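Local coordinates for protein rRNA N-glycosidase (Bougainvillea spectabilis, PDB 3CTK) that belongs to the plant ribosome-inactivating proteins and has the mixed-sheet and helical fold of that family, at residues S113-K116 / L117-A120; E195-W198 / G199-S202. All coordinates share one frame; numbering follows the deposited sequence.

Interaction 1: residues S113-K116 / L117-A120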
loop_
_atom_site.group_PDB
_atom_site.type_symbol
_atom_site.label_atom_id
_atom_site.label_comp_id
_atom_site.label_asym_id
_atom_site.label_seq_id
_atom_site.Cartn_x
_atom_site.Cartn_y
_atom_site.Cartn_z
ATOM N N SER A 113 0.956 10.251 5.216
ATOM C CA SER A 113 2.259 9.861 5.739
ATOM C C SER A 113 2.024 9.035 6.998
ATOM O O SER A 113 1.027 9.224 7.693
ATOM C CB SER A 113 3.101 11.098 6.068
ATOM O OG SER A 113 2.487 11.896 7.066
ATOM N N TYR A 114 2.929 8.112 7.305
ATOM C CA TYR A 114 2.727 7.301 8.497
ATOM C C TYR A 114 2.693 8.129 9.777
ATOM O O TYR A 114 1.965 7.799 10.711
ATOM C CB TYR A 114 3.806 6.218 8.605
ATOM C CG TYR A 114 3.568 5.037 7.692
ATOM C CD1 TYR A 114 2.341 4.372 7.688
ATOM C CD2 TYR A 114 4.571 4.571 6.847
ATOM C CE1 TYR A 114 2.122 3.272 6.863
ATOM C CE2 TYR A 114 4.361 3.470 6.018
ATOM C CZ TYR A 114 3.134 2.827 6.031
ATOM O OH TYR A 114 2.916 1.743 5.210
ATOM N N GLN A 115 3.463 9.211 9.824
ATOM C CA GLN A 115 3.489 10.032 11.027
ATOM C C GLN A 115 2.141 10.678 11.309
ATOM O O GLN A 115 1.674 10.676 12.448
ATOM C CB GLN A 115 4.563 11.112 10.922
ATOM C CG GLN A 115 4.752 11.920 12.203
ATOM C CD GLN A 115 4.988 11.043 13.426
ATOM O OE1 GLN A 115 4.042 10.602 14.087
ATOM N NE2 GLN A 115 6.254 10.774 13.725
ATOM N N LYS A 116 1.512 11.224 10.275
ATOM C CA LYS A 116 0.218 11.871 10.455
ATOM C C LYS A 116 -0.878 10.845 10.720
ATOM O O LYS A 116 -1.796 11.101 11.500
ATOM C CB LYS A 116 -0.133 12.713 9.226
ATOM C CG LYS A 116 0.861 13.831 8.942
ATOM C CD LYS A 116 0.970 14.792 10.118
ATOM C CE LYS A 116 1.991 15.884 9.834
ATOM N NZ LYS A 116 2.142 16.816 10.982
ATOM N N LEU A 117 -0.780 9.684 10.077
ATOM C CA LEU A 117 -1.774 8.633 10.273
ATOM C C LEU A 117 -1.743 8.057 11.683
ATOM O O LEU A 117 -2.792 7.851 12.293
ATOM C CB LEU A 117 -1.573 7.499 9.261
ATOM C CG LEU A 117 -1.972 7.771 7.806
ATOM C CD1 LEU A 117 -1.568 6.589 6.936
ATOM C CD2 LEU A 117 -3.478 8.004 7.724
ATOM N N VAL A 118 -0.552 7.780 12.205
ATOM C CA VAL A 118 -0.464 7.219 13.552
ATOM C C VAL A 118 -0.919 8.245 14.590
ATOM O O VAL A 118 -1.511 7.883 15.609
ATOM C CB VAL A 118 0.974 6.742 13.897
ATOM C CG1 VAL A 118 1.409 5.662 12.916
ATOM C CG2 VAL A 118 1.941 7.909 13.884
ATOM N N ASN A 119 -0.652 9.522 14.326
ATOM C CA ASN A 119 -1.062 10.578 15.251
ATOM C C ASN A 119 -2.584 10.677 15.315
ATOM O O ASN A 119 -3.154 10.979 16.365
ATOM C CB ASN A 119 -0.483 11.931 14.827
ATOM C CG ASN A 119 0.982 12.082 15.199
ATOM O OD1 ASN A 119 1.559 11.214 15.859
ATOM N ND2 ASN A 119 1.588 13.192 14.784
ATOM N N ALA A 120 -3.241 10.423 14.189
ATOM C CA ALA A 120 -4.697 10.490 14.134
ATOM C C ALA A 120 -5.326 9.216 14.690
ATOM O O ALA A 120 -6.357 9.262 15.366
ATOM C CB ALA A 120 -5.157 10.726 12.690
#

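Interaction 2: residues E195-W198 / G199-S202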
loop_
_atom_site.group_PDB
_atom_site.type_symbol
_atom_site.label_atom_id
_atom_site.label_comp_id
_atom_site.label_asym_id
_atom_site.label_seq_id
_atom_site.Cartn_x
_atom_site.Cartn_y
_atom_site.Cartn_z
ATOM N N GLU A 195 9.220 -0.671 4.805
ATOM C CA GLU A 195 8.212 0.354 4.550
ATOM C C GLU A 195 8.838 1.749 4.584
ATOM O O GLU A 195 8.484 2.619 3.785
ATOM C CB GLU A 195 7.091 0.278 5.597
ATOM C CG GLU A 195 6.214 -0.965 5.501
ATOM C CD GLU A 195 5.140 -1.007 6.580
ATOM O OE1 GLU A 195 5.075 -0.054 7.390
ATOM O OE2 GLU A 195 4.365 -1.991 6.620
ATOM N N ASN A 196 9.771 1.957 5.506
ATOM C CA ASN A 196 10.426 3.253 5.641
ATOM C C ASN A 196 11.512 3.523 4.608
ATOM O O ASN A 196 11.983 4.657 4.502
ATOM C CB ASN A 196 11.063 3.405 7.030
ATOM C CG ASN A 196 10.060 3.289 8.164
ATOM O OD1 ASN A 196 8.895 3.657 8.025
ATOM N ND2 ASN A 196 10.523 2.790 9.306
ATOM N N ASN A 197 11.910 2.506 3.846
ATOM C CA ASN A 197 12.990 2.684 2.877
ATOM C C ASN A 197 12.747 2.287 1.424
ATOM O O ASN A 197 13.704 2.066 0.682
ATOM C CB ASN A 197 14.244 1.949 3.362
ATOM C CG ASN A 197 14.825 2.551 4.620
ATOM O OD1 ASN A 197 14.533 2.107 5.733
ATOM N ND2 ASN A 197 15.646 3.575 4.455
ATOM N N TRP A 198 11.493 2.213 0.999
ATOM C CA TRP A 198 11.217 1.822 -0.382
ATOM C C TRP A 198 11.943 2.693 -1.404
ATOM O O TRP A 198 12.569 2.179 -2.335
ATOM C CB TRP A 198 9.716 1.869 -0.653
ATOM C CG TRP A 198 9.342 1.410 -2.027
ATOM C CD1 TRP A 198 9.591 0.185 -2.578
ATOM C CD2 TRP A 198 8.601 2.148 -3.003
ATOM N NE1 TRP A 198 9.045 0.111 -3.836
ATOM C CE2 TRP A 198 8.431 1.304 -4.124
ATOM C CE3 TRP A 198 8.060 3.442 -3.042
ATOM C CZ2 TRP A 198 7.739 1.709 -5.271
ATOM C CZ3 TRP A 198 7.372 3.845 -4.181
ATOM C CH2 TRP A 198 7.218 2.978 -5.281
ATOM N N GLY A 199 11.851 4.010 -1.235
ATOM C CA GLY A 199 12.502 4.924 -2.154
ATOM C C GLY A 199 14.006 4.743 -2.224
ATOM O O GLY A 199 14.575 4.664 -3.314
ATOM N N ASP A 200 14.656 4.676 -1.064
ATOM C CA ASP A 200 16.104 4.506 -1.011
ATOM C C ASP A 200 16.575 3.166 -1.566
ATOM O O ASP A 200 17.602 3.099 -2.244
ATOM C CB ASP A 200 16.612 4.672 0.423
ATOM C CG ASP A 200 16.546 6.111 0.899
ATOM O OD1 ASP A 200 16.424 7.014 0.044
ATOM O OD2 ASP A 200 16.631 6.341 2.123
ATOM N N ILE A 201 15.833 2.101 -1.273
ATOM C CA ILE A 201 16.187 0.774 -1.767
ATOM C C ILE A 201 16.080 0.757 -3.290
ATOM O O ILE A 201 16.927 0.186 -3.973
ATOM C CB ILE A 201 15.251 -0.320 -1.175
ATOM C CG1 ILE A 201 15.531 -0.484 0.322
ATOM C CG2 ILE A 201 15.464 -1.647 -1.894
ATOM C CD1 ILE A 201 14.551 -1.405 1.036
ATOM N N SER A 202 15.043 1.402 -3.815
ATOM C CA SER A 202 14.826 1.452 -5.258
ATOM C C SER A 202 15.924 2.237 -5.973
ATOM O O SER A 202 16.418 1.815 -7.025
ATOM C CB SER A 202 13.454 2.065 -5.565
ATOM O OG SER A 202 12.407 1.244 -5.060
HETATM O O HOH W 1 14.557 6.253 3.488
#

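Interaction 1: residues S113-K116 / L117-A120
Ser113 O accepts from Leu117 N at 3.0 Å, the first i to i+4 bond of helix 114-121, and three more follow in step. Val118 N reaches Tyr114 O at 2.9 Å. Asn119 N donates to Gln115 O, and Ala120 N to Lys116 O with a more bent N-H...O angle of 142°. Ser113 is the N-cap: its OG accepts from Lys116 N in a weak bond of 3.4 Å and is also hydrogen-bonded to Asp111, so the hydroxyl joins the first turn to the loop before it. The two methyls of Val118 lie against the carbonyl of Tyr114, CG1 at 3.1 Å from Tyr114 O, while CG2 also meets Gln115 O. Leu117 CG lies beside its own backbone N (chi1 -73°), which brings it to 3.3 Å from Ser113 O. The phenol oxygen of Tyr114 is satisfied by Glu165, and Arg125 makes a cation-pi contact with the ring. Tyr114 and Leu117 both rest on Ile160 of helix 149-168; Leu117 also meets Leu157 and Tyr114 meets Gln161. Phe110, in the loop after strand 105-108, touches Leu117 and Ala120.

Interaction 2: residues E195-W198 / G199-S202
Trp198 O is gripped twice by Ser202, whose N-H donates at 3.0 Å and whose OG donates at 2.9 Å. The two donors reach the oxygen from opposite faces of its carbonyl plane, the hydroxyl lying 35° out of it. A chi1 of -64° on Ser202 sets OG beside its own backbone N and swings it back over the preceding turn. The same hydroxyl stands 3.7 Å above one face of the Trp198 indole, offset toward the rim near NE1 and CD1, and it is also hydrogen-bonded to Lys245 N. NE1 itself is hydrogen-bonded to Ile243 O, so the indole is fixed to the C-terminal part of the chain; Arg168 adds a cation-pi contact, and Phe169 meets the ring with planes at about 75°. The motif is a junction between two helices: the chain passes from helix 189-196 into helix 198-208, with Asn197 at the N-cap position of the second. Asn197 O opens the hydrogen bonding of helix 198-208, accepting from Ile201 N at 2.9 Å. Ile201 covers that carbonyl with its longer branch, CG1 lying 3.2 Å from Asn197 O, and its CD1 goes on to meet Asn197 CB at 4.1 Å. A water lies between Asn196 O, to which it donates at 3.2 Å, and OD2 of the exposed Asp200, where the separation is too short to be trusted. Ile201 packs on Met241 and Ser202 on Leu244.

In the fold
From strand 3-7 at the N terminus the chain builds the six-stranded mixed sheet, ending in strand 105-108, and then enters interaction 1, the first turns of helix 114-121. It then runs through helices 132-142, 149-168, 170-180 and 189-196 before interaction 2 opens helix 198-208. The two contacts are in series: each joins neighbouring turns of continuous chain, so neither closes a long loop and they do not nest or cross. Their centres lie about 18 Å apart, yet Tyr114 OH packs 3.6 Å from Glu195 OE1. Arg125 reaches both, in a cation-pi contact with Tyr114, a salt bridge with Glu195 and a hydrogen bond with Asn196. Helix 149-168 backs interaction 1, whereas residues 241-245 cover interaction 2.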